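Local coordinates for protein botulinum neurotoxin type G (PDB 3MPP) that targets the toxin to host cells, its receptor-binding domain adhering to the cell surface before the protease light chain is translocated into the cytosol, at residues A[144-156]-A[159-170]. The protein carries 4 engineered substitutions. Sequence-based numbering, arbitrary orientation.
Sequences FSITITNDRLGNA and YINGSLKKSEKI
The Tyr-159 ring turns an edge, not a face, to strand 144-150: Thr-147 O lies near the ring plane, 3.5 Å from CD2, and further along the same edge Thr-149 OG1 is 3.7 Å from CE2. With CG anti to its carbonyl carbon (chi1 -64°), the tyrosine runs back along the neighbouring strand, and one water joins its OH to Thr-149 OG1. Val-213 of helix 210-220 packs on both Thr-147 and Tyr-159. The Phe-144 ring lies on the other side of the sheet, where Ile-160 CD1 meets its CE1 obliquely at 4.0 Å. That same methyl also touches CG1 and CD1 of Ile-146, and Ile-160 packs further against Phe-128 of the second sheet.

Backbone pairing joins Thr-147 to Tyr-159 in both directions, then changes character at the turn. Asn-161 gives its backbone N to Ser-145 O, while its side chain curls back so that OD1 receives Ser-145 N at 2.8 Å, a nearly straight bond (174° at the hydrogen) whose donor is tilted out of the amide's carbonyl plane. The side-chain oxygen thus takes the place of the residue's own backbone O, which the turn conformation directs elsewhere, and carries the pairing one residue past Ile-160. A second water links Ser-145 OG, Thr-147 OG1 and Gly-162 N.

At the far end, Asp-151 OD1 accepts Leu-153 N at 2.7 Å, which makes an Asx turn, and also takes Asn-155 N from above the carboxylate plane at 2.6 Å, so one oxygen ties down the loop as the chain folds back. Ala-156 and Glu-168 then exchange two backbone bonds, the one from Ala-156 N to Glu-168 O being 2.7 Å long.

Strands 144-150, 156-160 and 163-168 form an antiparallel meander, its second hairpin closed by a type I' turn from Ile-160 to Ser-163, within the concanavalin-like beta sandwich of the N-terminal receptor-binding subdomain.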
ATOM      1  N   PHE A 144       4.919  -0.653  -2.082  1.00 25.53           N
ATOM      2  CA  PHE A 144       5.038  -1.756  -3.021  1.00 30.07           C
ATOM      3  C   PHE A 144       6.439  -2.340  -2.980  1.00 26.86           C
ATOM      4  O   PHE A 144       7.389  -1.653  -2.627  1.00 27.65           O
ATOM      5  CB  PHE A 144       4.590  -1.390  -4.441  1.00 22.16           C
ATOM      6  CG  PHE A 144       5.479  -0.399  -5.150  1.00 31.56           C
ATOM      7  CD1 PHE A 144       6.586  -0.827  -5.863  1.00 26.08           C
ATOM      8  CD2 PHE A 144       5.164   0.956  -5.158  1.00 29.04           C
ATOM      9  CE1 PHE A 144       7.389   0.080  -6.546  1.00 33.39           C
ATOM     10  CE2 PHE A 144       5.955   1.859  -5.836  1.00 26.29           C
ATOM     11  CZ  PHE A 144       7.075   1.418  -6.534  1.00 35.98           C
ATOM     12  N   SER A 145       6.531  -3.628  -3.289  1.00 27.39           N
ATOM     13  CA  SER A 145       7.776  -4.364  -3.169  1.00 30.50           C
ATOM     14  C   SER A 145       8.546  -4.296  -4.472  1.00 38.17           C
ATOM     15  O   SER A 145       7.966  -4.405  -5.549  1.00 38.17           O
ATOM     16  CB  SER A 145       7.493  -5.832  -2.833  1.00 35.21           C
ATOM     17  OG  SER A 145       8.687  -6.616  -2.887  1.00 40.30           O
ATOM     18  N   ILE A 146       9.858  -4.122  -4.380  1.00 33.84           N
ATOM     19  CA  ILE A 146      10.678  -4.196  -5.574  1.00 33.37           C
ATOM     20  C   ILE A 146      11.834  -5.146  -5.323  1.00 37.20           C
ATOM     21  O   ILE A 146      12.370  -5.207  -4.221  1.00 39.16           O
ATOM     22  CB  ILE A 146      11.190  -2.812  -6.034  1.00 41.20           C
ATOM     23  CG1 ILE A 146      12.056  -2.966  -7.289  1.00 43.67           C
ATOM     24  CG2 ILE A 146      11.958  -2.129  -4.928  1.00 41.34           C
ATOM     25  CD1 ILE A 146      12.288  -1.673  -8.044  1.00 44.70           C
ATOM     26  N   THR A 147      12.180  -5.907  -6.352  1.00 42.43           N
ATOM     27  CA  THR A 147      13.301  -6.822  -6.297  1.00 44.90           C
ATOM     28  C   THR A 147      14.084  -6.682  -7.586  1.00 47.97           C
ATOM     29  O   THR A 147      13.531  -6.805  -8.682  1.00 43.81           O
ATOM     30  CB  THR A 147      12.847  -8.293  -6.138  1.00 46.27           C
ATOM     31  OG1 THR A 147      12.061  -8.429  -4.949  1.00 45.07           O
ATOM     32  CG2 THR A 147      14.062  -9.218  -6.043  1.00 46.35           C
ATOM     33  N   ILE A 148      15.370  -6.399  -7.447  1.00 47.58           N
ATOM     34  CA  ILE A 148      16.255  -6.308  -8.591  1.00 48.40           C
ATOM     35  C   ILE A 148      17.262  -7.441  -8.508  1.00 50.42           C
ATOM     36  O   ILE A 148      17.926  -7.607  -7.484  1.00 47.85           O
ATOM     37  CB  ILE A 148      17.042  -4.979  -8.616  1.00 43.77           C
ATOM     38  CG1 ILE A 148      16.096  -3.774  -8.615  1.00 45.47           C
ATOM     39  CG2 ILE A 148      17.942  -4.925  -9.824  1.00 43.91           C
ATOM     40  CD1 ILE A 148      15.848  -3.197  -7.241  1.00 47.35           C
ATOM     41  N   THR A 149      17.366  -8.217  -9.580  1.00 47.40           N
ATOM     42  CA  THR A 149      18.361  -9.282  -9.661  1.00 53.86           C
ATOM     43  C   THR A 149      19.281  -9.007 -10.840  1.00 60.59           C
ATOM     44  O   THR A 149      18.892  -8.351 -11.804  1.00 62.25           O
ATOM     45  CB  THR A 149      17.724 -10.690  -9.821  1.00 59.97           C
ATOM     46  OG1 THR A 149      16.971 -10.754 -11.039  1.00 61.31           O
ATOM     47  CG2 THR A 149      16.815 -11.019  -8.648  1.00 59.72           C
ATOM     48  N   ASN A 150      20.507  -9.507 -10.755  1.00 60.25           N
ATOM     49  CA  ASN A 150      21.473  -9.324 -11.826  1.00 71.86           C
ATOM     50  C   ASN A 150      22.392 -10.530 -11.897  1.00 75.51           C
ATOM     51  O   ASN A 150      22.843 -11.027 -10.867  1.00 72.18           O
ATOM     52  CB  ASN A 150      22.294  -8.053 -11.596  1.00 78.27           C
ATOM     53  CG  ASN A 150      23.234  -7.746 -12.751  1.00 94.27           C
ATOM     54  OD1 ASN A 150      22.827  -7.735 -13.913  1.00103.29           O
ATOM     55  ND2 ASN A 150      24.498  -7.485 -12.432  1.00 98.41           N
ATOM     56  N   ASP A 151      22.663 -11.002 -13.107  1.00 87.14           N
ATOM     57  CA  ASP A 151      23.543 -12.151 -13.286  1.00100.12           C
ATOM     58  C   ASP A 151      24.716 -11.828 -14.207  1.00107.75           C
ATOM     59  O   ASP A 151      24.933 -10.671 -14.559  1.00 89.48           O
ATOM     60  CB  ASP A 151      22.759 -13.367 -13.796  1.00106.29           C
ATOM     61  CG  ASP A 151      22.157 -13.144 -15.169  1.00113.40           C
ATOM     62  OD1 ASP A 151      22.920 -12.865 -16.115  1.00116.99           O
ATOM     63  OD2 ASP A 151      20.921 -13.265 -15.308  1.00116.29           O
ATOM     64  N   ARG A 152      25.463 -12.859 -14.595  1.00138.29           N
ATOM     65  CA  ARG A 152      26.693 -12.682 -15.363  1.00161.37           C
ATOM     66  C   ARG A 152      26.513 -12.967 -16.853  1.00177.70           C
ATOM     67  O   ARG A 152      27.465 -12.872 -17.626  1.00184.07           O
ATOM     68  CB  ARG A 152      27.797 -13.580 -14.798  1.00172.85           C
ATOM     69  CG  ARG A 152      27.515 -15.067 -14.943  1.00183.84           C
ATOM     70  CD  ARG A 152      28.578 -15.909 -14.258  1.00192.93           C
ATOM     71  NE  ARG A 152      28.547 -15.755 -12.807  1.00194.44           N
ATOM     72  CZ  ARG A 152      27.825 -16.516 -11.992  1.00196.93           C
ATOM     73  NH1 ARG A 152      27.072 -17.489 -12.484  1.00200.01           N
ATOM     74  NH2 ARG A 152      27.859 -16.306 -10.683  1.00195.83           N
ATOM     75  N   LEU A 153      25.292 -13.313 -17.251  1.00187.05           N
ATOM     76  CA  LEU A 153      24.993 -13.624 -18.651  1.00196.72           C
ATOM     77  C   LEU A 153      25.246 -12.469 -19.635  1.00190.16           C
ATOM     78  O   LEU A 153      25.752 -12.703 -20.733  1.00197.73           O
ATOM     79  CB  LEU A 153      23.561 -14.161 -18.800  1.00205.66           C
ATOM     80  CG  LEU A 153      23.185 -14.860 -20.112  1.00215.94           C
ATOM     81  CD1 LEU A 153      22.032 -15.826 -19.891  1.00217.99           C
ATOM     82  CD2 LEU A 153      22.825 -13.851 -21.194  1.00217.30           C
ATOM     83  N   GLY A 154      24.903 -11.236 -19.264  1.00172.93           N
ATOM     84  CA  GLY A 154      24.332 -10.919 -17.969  1.00153.20           C
ATOM     85  C   GLY A 154      23.001 -10.204 -18.056  1.00132.39           C
ATOM     86  O   GLY A 154      22.850  -9.222 -18.782  1.00128.65           O
ATOM     87  N   ASN A 155      22.028 -10.704 -17.305  1.00117.64           N
ATOM     88  CA  ASN A 155      20.706 -10.099 -17.271  1.00102.25           C
ATOM     89  C   ASN A 155      20.434  -9.346 -15.976  1.00 83.89           C
ATOM     90  O   ASN A 155      20.839  -9.768 -14.892  1.00 77.70           O
ATOM     91  CB  ASN A 155      19.622 -11.153 -17.500  1.00104.58           C
ATOM     92  CG  ASN A 155      19.455 -11.506 -18.961  1.00107.62           C
ATOM     93  OD1 ASN A 155      20.152 -10.973 -19.822  1.00107.55           O
ATOM     94  ND2 ASN A 155      18.521 -12.402 -19.249  1.00114.32           N
ATOM     95  N   ALA A 156      19.758  -8.214 -16.107  1.00 74.58           N
ATOM     96  CA  ALA A 156      19.226  -7.505 -14.958  1.00 66.22           C
ATOM     97  C   ALA A 156      17.715  -7.624 -15.014  1.00 66.67           C
ATOM     98  O   ALA A 156      17.122  -7.446 -16.076  1.00 72.73           O
ATOM     99  CB  ALA A 156      19.652  -6.046 -14.988  1.00 67.39           C
ATOM    100  N   TYR A 159      11.593  -7.016 -10.494  1.00 44.94           N
ATOM    101  CA  TYR A 159      10.331  -7.592 -10.080  1.00 39.58           C
ATOM    102  C   TYR A 159       9.575  -6.551  -9.276  1.00 46.68           C
ATOM    103  O   TYR A 159      10.163  -5.868  -8.454  1.00 39.81           O
ATOM    104  CB  TYR A 159      10.587  -8.803  -9.196  1.00 37.65           C
ATOM    105  CG  TYR A 159      11.278  -9.937  -9.899  1.00 45.64           C
ATOM    106  CD1 TYR A 159      10.561 -11.036 -10.347  1.00 53.52           C
ATOM    107  CD2 TYR A 159      12.649  -9.912 -10.114  1.00 47.59           C
ATOM    108  CE1 TYR A 159      11.192 -12.087 -10.992  1.00 57.44           C
ATOM    109  CE2 TYR A 159      13.292 -10.955 -10.757  1.00 52.48           C
ATOM    110  CZ  TYR A 159      12.559 -12.037 -11.194  1.00 58.07           C
ATOM    111  OH  TYR A 159      13.189 -13.076 -11.833  1.00 63.54           O
ATOM    112  N   ILE A 160       8.269  -6.449  -9.497  1.00 44.41           N
ATOM    113  CA  ILE A 160       7.434  -5.558  -8.706  1.00 37.31           C
ATOM    114  C   ILE A 160       6.312  -6.356  -8.065  1.00 38.02           C
ATOM    115  O   ILE A 160       5.553  -7.054  -8.758  1.00 38.90           O
ATOM    116  CB  ILE A 160       6.836  -4.432  -9.565  1.00 36.98           C
ATOM    117  CG1 ILE A 160       7.953  -3.555 -10.142  1.00 39.47           C
ATOM    118  CG2 ILE A 160       5.844  -3.597  -8.738  1.00 31.03           C
ATOM    119  CD1 ILE A 160       8.645  -2.674  -9.109  1.00 36.38           C
ATOM    120  N   ASN A 161       6.206  -6.257  -6.743  1.00 35.61           N
ATOM    121  CA  ASN A 161       5.208  -7.028  -6.006  1.00 29.52           C
ATOM    122  C   ASN A 161       5.267  -8.506  -6.393  1.00 40.77           C
ATOM    123  O   ASN A 161       4.244  -9.149  -6.663  1.00 42.15           O
ATOM    124  CB  ASN A 161       3.811  -6.438  -6.200  1.00 31.61           C
ATOM    125  CG  ASN A 161       3.579  -5.185  -5.341  1.00 33.26           C
ATOM    126  OD1 ASN A 161       4.307  -4.926  -4.379  1.00 33.82           O
ATOM    127  ND2 ASN A 161       2.566  -4.408  -5.695  1.00 30.01           N
ATOM    128  N   GLY A 162       6.484  -9.034  -6.424  1.00 41.33           N
ATOM    129  CA  GLY A 162       6.699 -10.453  -6.656  1.00 41.16           C
ATOM    130  C   GLY A 162       6.659 -10.905  -8.106  1.00 47.04           C
ATOM    131  O   GLY A 162       6.932 -12.068  -8.396  1.00 46.79           O
ATOM    132  N   SER A 163       6.331 -10.001  -9.021  1.00 45.91           N
ATOM    133  CA  SER A 163       6.156 -10.376 -10.422  1.00 54.13           C
ATOM    134  C   SER A 163       7.193  -9.712 -11.335  1.00 53.06           C
ATOM    135  O   SER A 163       7.483  -8.529 -11.199  1.00 42.28           O
ATOM    136  CB  SER A 163       4.731 -10.043 -10.876  1.00 57.43           C
ATOM    137  OG  SER A 163       4.612 -10.083 -12.285  1.00 62.88           O
ATOM    138  N   LEU A 164       7.762 -10.487 -12.256  1.00 50.50           N
ATOM    139  CA  LEU A 164       8.759  -9.964 -13.191  1.00 50.63           C
ATOM    140  C   LEU A 164       8.135  -8.855 -14.044  1.00 53.22           C
ATOM    141  O   LEU A 164       7.077  -9.053 -14.639  1.00 51.21           O
ATOM    142  CB  LEU A 164       9.280 -11.094 -14.094  1.00 49.25           C
ATOM    143  CG  LEU A 164      10.733 -11.088 -14.585  1.00 60.08           C
ATOM    144  CD1 LEU A 164      10.941 -12.168 -15.660  1.00 63.37           C
ATOM    145  CD2 LEU A 164      11.163  -9.729 -15.106  1.00 56.22           C
ATOM    146  N   LYS A 165       8.782  -7.692 -14.101  1.00 52.54           N
ATOM    147  CA  LYS A 165       8.280  -6.583 -14.917  1.00 53.97           C
ATOM    148  C   LYS A 165       9.242  -6.219 -16.054  1.00 60.00           C
ATOM    149  O   LYS A 165       8.821  -5.776 -17.123  1.00 61.58           O
ATOM    150  CB  LYS A 165       8.014  -5.345 -14.059  1.00 48.64           C
ATOM    151  CG  LYS A 165       6.998  -5.542 -12.923  1.00 43.18           C
ATOM    152  CD  LYS A 165       5.623  -5.855 -13.452  1.00 50.37           C
ATOM    153  CE  LYS A 165       4.619  -5.957 -12.308  1.00 55.26           C
ATOM    154  NZ  LYS A 165       3.288  -6.427 -12.785  1.00 58.35           N
ATOM    155  N   LYS A 166      10.534  -6.382 -15.810  1.00 57.16           N
ATOM    156  CA  LYS A 166      11.529  -6.126 -16.844  1.00 63.27           C
ATOM    157  C   LYS A 166      12.775  -6.972 -16.658  1.00 62.64           C
ATOM    158  O   LYS A 166      13.084  -7.412 -15.554  1.00 62.86           O
ATOM    159  CB  LYS A 166      11.883  -4.639 -16.917  1.00 65.34           C
ATOM    160  CG  LYS A 166      10.940  -3.864 -17.806  1.00 66.47           C
ATOM    161  CD  LYS A 166      11.414  -2.468 -18.073  1.00 64.35           C
ATOM    162  CE  LYS A 166      10.316  -1.667 -18.739  1.00 60.37           C
ATOM    163  NZ  LYS A 166      10.652  -0.224 -18.756  1.00 52.42           N
ATOM    164  N   SER A 167      13.488  -7.202 -17.753  1.00 70.64           N
ATOM    165  CA  SER A 167      14.672  -8.039 -17.721  1.00 73.90           C
ATOM    166  C   SER A 167      15.498  -7.785 -18.974  1.00 82.16           C
ATOM    167  O   SER A 167      15.071  -8.119 -20.079  1.00 91.50           O
ATOM    168  CB  SER A 167      14.267  -9.509 -17.627  1.00 75.23           C
ATOM    169  OG  SER A 167      15.394 -10.359 -17.725  1.00 84.99           O
ATOM    170  N   GLU A 168      16.675  -7.186 -18.803  1.00 76.09           N
ATOM    171  CA  GLU A 168      17.512  -6.813 -19.942  1.00 84.02           C
ATOM    172  C   GLU A 168      19.000  -7.091 -19.730  1.00 82.97           C
ATOM    173  O   GLU A 168      19.463  -7.240 -18.599  1.00 69.74           O
ATOM    174  CB  GLU A 168      17.336  -5.326 -20.263  1.00 81.15           C
ATOM    175  CG  GLU A 168      15.894  -4.851 -20.300  1.00 85.27           C
ATOM    176  CD  GLU A 168      15.788  -3.335 -20.260  1.00 86.67           C
ATOM    177  OE1 GLU A 168      14.694  -2.826 -19.943  1.00 74.21           O
ATOM    178  OE2 GLU A 168      16.802  -2.657 -20.542  1.00 91.47           O
ATOM    179  N   LYS A 169      19.741  -7.157 -20.837  1.00 92.56           N
ATOM    180  CA  LYS A 169      21.200  -7.128 -20.797  1.00 97.54           C
ATOM    181  C   LYS A 169      21.655  -5.724 -21.197  1.00 98.51           C
ATOM    182  O   LYS A 169      20.863  -4.949 -21.735  1.00 94.81           O
ATOM    183  CB  LYS A 169      21.796  -8.182 -21.734  1.00107.81           C
ATOM    184  CG  LYS A 169      21.449  -8.000 -23.200  1.00116.03           C
ATOM    185  CD  LYS A 169      20.386  -8.993 -23.639  1.00122.36           C
ATOM    186  CE  LYS A 169      20.908 -10.420 -23.551  1.00129.44           C
ATOM    187  NZ  LYS A 169      19.952 -11.407 -24.124  1.00132.88           N
ATOM    188  N   ILE A 170      22.919  -5.388 -20.953  1.00109.44           N
ATOM    189  CA  ILE A 170      23.902  -6.312 -20.399  1.00117.65           C
ATOM    190  C   ILE A 170      24.236  -5.991 -18.946  1.00116.68           C
ATOM    191  O   ILE A 170      25.377  -6.157 -18.515  1.00119.09           O
ATOM    192  CB  ILE A 170      25.202  -6.320 -21.237  1.00119.02           C
ATOM    193  CG1 ILE A 170      25.484  -4.929 -21.808  1.00117.29           C
ATOM    194  CG2 ILE A 170      25.104  -7.327 -22.376  1.00120.35           C
ATOM    195  CD1 ILE A 170      25.737  -3.867 -20.763  1.00115.28           C
TER
HETATM  196  O   HOH W   1       9.299  -7.933  -5.524  1.00 25.44           O
HETATM  197  O   HOH W   2      15.783 -13.348 -11.450  1.00 50.75           O